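Local atomic coordinates of UPF0141 protein yjdB (Campylobacter jejuni subsp. jejuni HB93-13, PDB entry 4TN0), a protein that probably transfers phosphoethanolamine onto cell-surface targets in the periplasm and is required for polymyxin resistance and motility. Residues A102-N107 and L118-K123. Residues are numbered along the deposited sequence; the frame is centred on the assembly and turned at random.
Sequences AWFDNN and LAYKQK
Trp103 and Asp105 bond through their backbones to Tyr120 and Gln122 in two almost exactly parallel strands, 102-105 and 120-123, joined by some 14 residues with neither helix nor strand. They form one border of the mixed beta sheet of the alkaline phosphatase-like fold. Strand 120-123 is the outermost on this side, and strand 146-152 flanks 102-105 on the other.

Three backbone hydrogen bonds join the pair. Trp103 N donates to Tyr120 O, Gln122 N to Trp103 O, and Asp105 N to Gln122 O at 2.8 Å. Trp103 O also receives a CA-H...O contact from Lys121 CA at 3.1 Å.

On one face, Phe104 lies between Tyr120 and Gln122. Its CE1 reaches Tyr120 CE2 at 3.6 Å, and that atom meets the Phe104 ring at its edge. The two ring planes stand 85° apart with centroids 5.7 Å apart. Phe104 CD1 rests on Gln122 CB at 3.7 Å. Pro135 of helix 133-139 touches both Phe104 and Gln122.

The other face carries Trp103 and Asp105. Trp103 CB packs on Leu118 CD1 at 3.7 Å, while its indole extends from the edge strand toward Phe73. Trp103 CG is anti to the backbone N (chi1 -174°), which turns the indole along its own strand, where NE1 bonds Asp105 OD2. His152 also hydrogen-bonds Asp105 OD2, so two bonds meet at this oxygen and would help fix the carboxylate. The nearby Asn107 bonds the zinc ligand Glu26, so this strand end borders the metal site.

Asp105 OD1 accepts from Asn107 N at 2.8 Å in an Asx turn. Trp103 NE1 meets Asp105 OD2 on its anti side at 3.0 Å, with the oxygen in the indole plane and a nearly straight N-H...O angle of 176°.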
loop_
_atom_site.group_PDB
_atom_site.type_symbol
_atom_site.label_atom_id
_atom_site.label_comp_id
_atom_site.label_asym_id
_atom_site.label_seq_id
_atom_site.Cartn_x
_atom_site.Cartn_y
_atom_site.Cartn_z
ATOM N N ALA A 102 -3.396 -11.440 -9.196
ATOM C CA ALA A 102 -4.267 -11.891 -8.099
ATOM C C ALA A 102 -4.552 -10.736 -7.121
ATOM O O ALA A 102 -3.649 -9.936 -6.807
ATOM C CB ALA A 102 -3.654 -13.080 -7.371
ATOM N N TRP A 103 -5.812 -10.619 -6.692
ATOM C CA TRP A 103 -6.218 -9.603 -5.717
ATOM C C TRP A 103 -6.919 -10.243 -4.496
ATOM O O TRP A 103 -8.025 -10.772 -4.610
ATOM C CB TRP A 103 -7.125 -8.560 -6.391
ATOM C CG TRP A 103 -7.506 -7.372 -5.517
ATOM C CD1 TRP A 103 -8.353 -7.387 -4.450
ATOM C CD2 TRP A 103 -7.074 -6.008 -5.661
ATOM N NE1 TRP A 103 -8.460 -6.135 -3.907
ATOM C CE2 TRP A 103 -7.687 -5.265 -4.637
ATOM C CE3 TRP A 103 -6.223 -5.350 -6.548
ATOM C CZ2 TRP A 103 -7.477 -3.888 -4.472
ATOM C CZ3 TRP A 103 -6.008 -3.992 -6.388
ATOM C CH2 TRP A 103 -6.640 -3.271 -5.357
ATOM N N PHE A 104 -6.271 -10.196 -3.333
ATOM C CA PHE A 104 -6.864 -10.741 -2.108
ATOM C C PHE A 104 -7.238 -9.609 -1.120
ATOM O O PHE A 104 -6.367 -8.869 -0.642
ATOM C CB PHE A 104 -5.907 -11.736 -1.444
ATOM C CG PHE A 104 -5.495 -12.869 -2.334
ATOM C CD1 PHE A 104 -6.427 -13.523 -3.126
ATOM C CD2 PHE A 104 -4.168 -13.276 -2.395
ATOM C CE1 PHE A 104 -6.045 -14.566 -3.958
ATOM C CE2 PHE A 104 -3.781 -14.323 -3.230
ATOM C CZ PHE A 104 -4.724 -14.963 -4.010
ATOM N N ASP A 105 -8.528 -9.489 -0.806
ATOM C CA ASP A 105 -9.039 -8.319 -0.091
ATOM C C ASP A 105 -9.622 -8.658 1.275
ATOM O O ASP A 105 -10.606 -9.395 1.377
ATOM C CB ASP A 105 -10.100 -7.627 -0.947
ATOM C CG ASP A 105 -10.261 -6.155 -0.608
ATOM O OD1 ASP A 105 -10.559 -5.847 0.556
ATOM O OD2 ASP A 105 -10.031 -5.301 -1.500
ATOM N N ASN A 106 -9.021 -8.094 2.321
ATOM C CA ASN A 106 -9.507 -8.250 3.691
ATOM C C ASN A 106 -10.125 -6.946 4.231
ATOM O O ASN A 106 -10.500 -6.840 5.401
ATOM C CB ASN A 106 -8.371 -8.708 4.605
ATOM C CG ASN A 106 -8.876 -9.188 5.963
ATOM O OD1 ASN A 106 -9.897 -9.863 6.037
ATOM N ND2 ASN A 106 -8.147 -8.865 7.032
ATOM N N ASN A 107 -10.209 -5.944 3.363
ATOM C CA ASN A 107 -10.685 -4.633 3.768
ATOM C C ASN A 107 -12.207 -4.546 3.817
ATOM O O ASN A 107 -12.882 -4.929 2.866
ATOM C CB ASN A 107 -10.108 -3.580 2.829
ATOM C CG ASN A 107 -10.281 -2.189 3.355
ATOM O OD1 ASN A 107 -11.328 -1.581 3.191
ATOM N ND2 ASN A 107 -9.261 -1.691 4.036
ATOM N N LEU A 118 -10.726 -8.674 -12.556
ATOM C CA LEU A 118 -9.659 -9.648 -12.428
ATOM C C LEU A 118 -10.276 -11.031 -12.339
ATOM O O LEU A 118 -11.416 -11.185 -11.891
ATOM C CB LEU A 118 -8.795 -9.380 -11.204
ATOM C CG LEU A 118 -7.946 -8.117 -11.303
ATOM C CD1 LEU A 118 -7.065 -7.960 -10.072
ATOM C CD2 LEU A 118 -7.124 -8.091 -12.569
ATOM N N ALA A 119 -9.523 -12.033 -12.780
ATOM C CA ALA A 119 -10.037 -13.385 -12.793
ATOM C C ALA A 119 -9.908 -13.970 -11.398
ATOM O O ALA A 119 -10.890 -14.467 -10.840
ATOM C CB ALA A 119 -9.296 -14.234 -13.811
ATOM N N TYR A 120 -8.717 -13.896 -10.808
ATOM C CA TYR A 120 -8.594 -14.472 -9.475
ATOM C C TYR A 120 -8.476 -13.395 -8.382
ATOM O O TYR A 120 -7.400 -12.816 -8.138
ATOM C CB TYR A 120 -7.454 -15.486 -9.378
ATOM C CG TYR A 120 -7.654 -16.339 -8.130
ATOM C CD1 TYR A 120 -8.890 -16.968 -7.916
ATOM C CD2 TYR A 120 -6.626 -16.588 -7.218
ATOM C CE1 TYR A 120 -9.128 -17.757 -6.810
ATOM C CE2 TYR A 120 -6.852 -17.401 -6.098
ATOM C CZ TYR A 120 -8.115 -17.984 -5.906
ATOM O OH TYR A 120 -8.396 -18.797 -4.820
ATOM N N LYS A 121 -9.635 -13.139 -7.770
ATOM C CA LYS A 121 -9.855 -12.175 -6.690
ATOM C C LYS A 121 -10.607 -12.881 -5.548
ATOM O O LYS A 121 -11.366 -13.833 -5.776
ATOM C CB LYS A 121 -10.641 -10.961 -7.202
ATOM C CG LYS A 121 -11.970 -11.345 -7.807
ATOM C CD LYS A 121 -12.686 -10.193 -8.466
ATOM C CE LYS A 121 -13.917 -10.731 -9.187
ATOM N NZ LYS A 121 -14.663 -9.670 -9.917
ATOM N N GLN A 122 -10.341 -12.462 -4.315
ATOM C CA GLN A 122 -10.991 -13.057 -3.151
ATOM C C GLN A 122 -11.360 -12.026 -2.096
ATOM O O GLN A 122 -10.558 -11.142 -1.780
ATOM C CB GLN A 122 -10.071 -14.110 -2.546
ATOM C CG GLN A 122 -10.742 -15.076 -1.583
ATOM C CD GLN A 122 -9.855 -16.274 -1.268
ATOM O OE1 GLN A 122 -8.902 -16.563 -2.002
ATOM N NE2 GLN A 122 -10.174 -16.986 -0.186
ATOM N N LYS A 123 -12.555 -12.149 -1.523
ATOM C CA LYS A 123 -12.902 -11.312 -0.385
ATOM C C LYS A 123 -12.928 -12.131 0.892
ATOM O O LYS A 123 -13.631 -13.133 1.005
ATOM C CB LYS A 123 -14.251 -10.601 -0.565
ATOM C CG LYS A 123 -14.249 -9.380 -1.505
ATOM C CD LYS A 123 -14.036 -9.741 -2.966
ATOM C CE LYS A 123 -14.163 -8.525 -3.875
ATOM N NZ LYS A 123 -14.126 -8.982 -5.270
#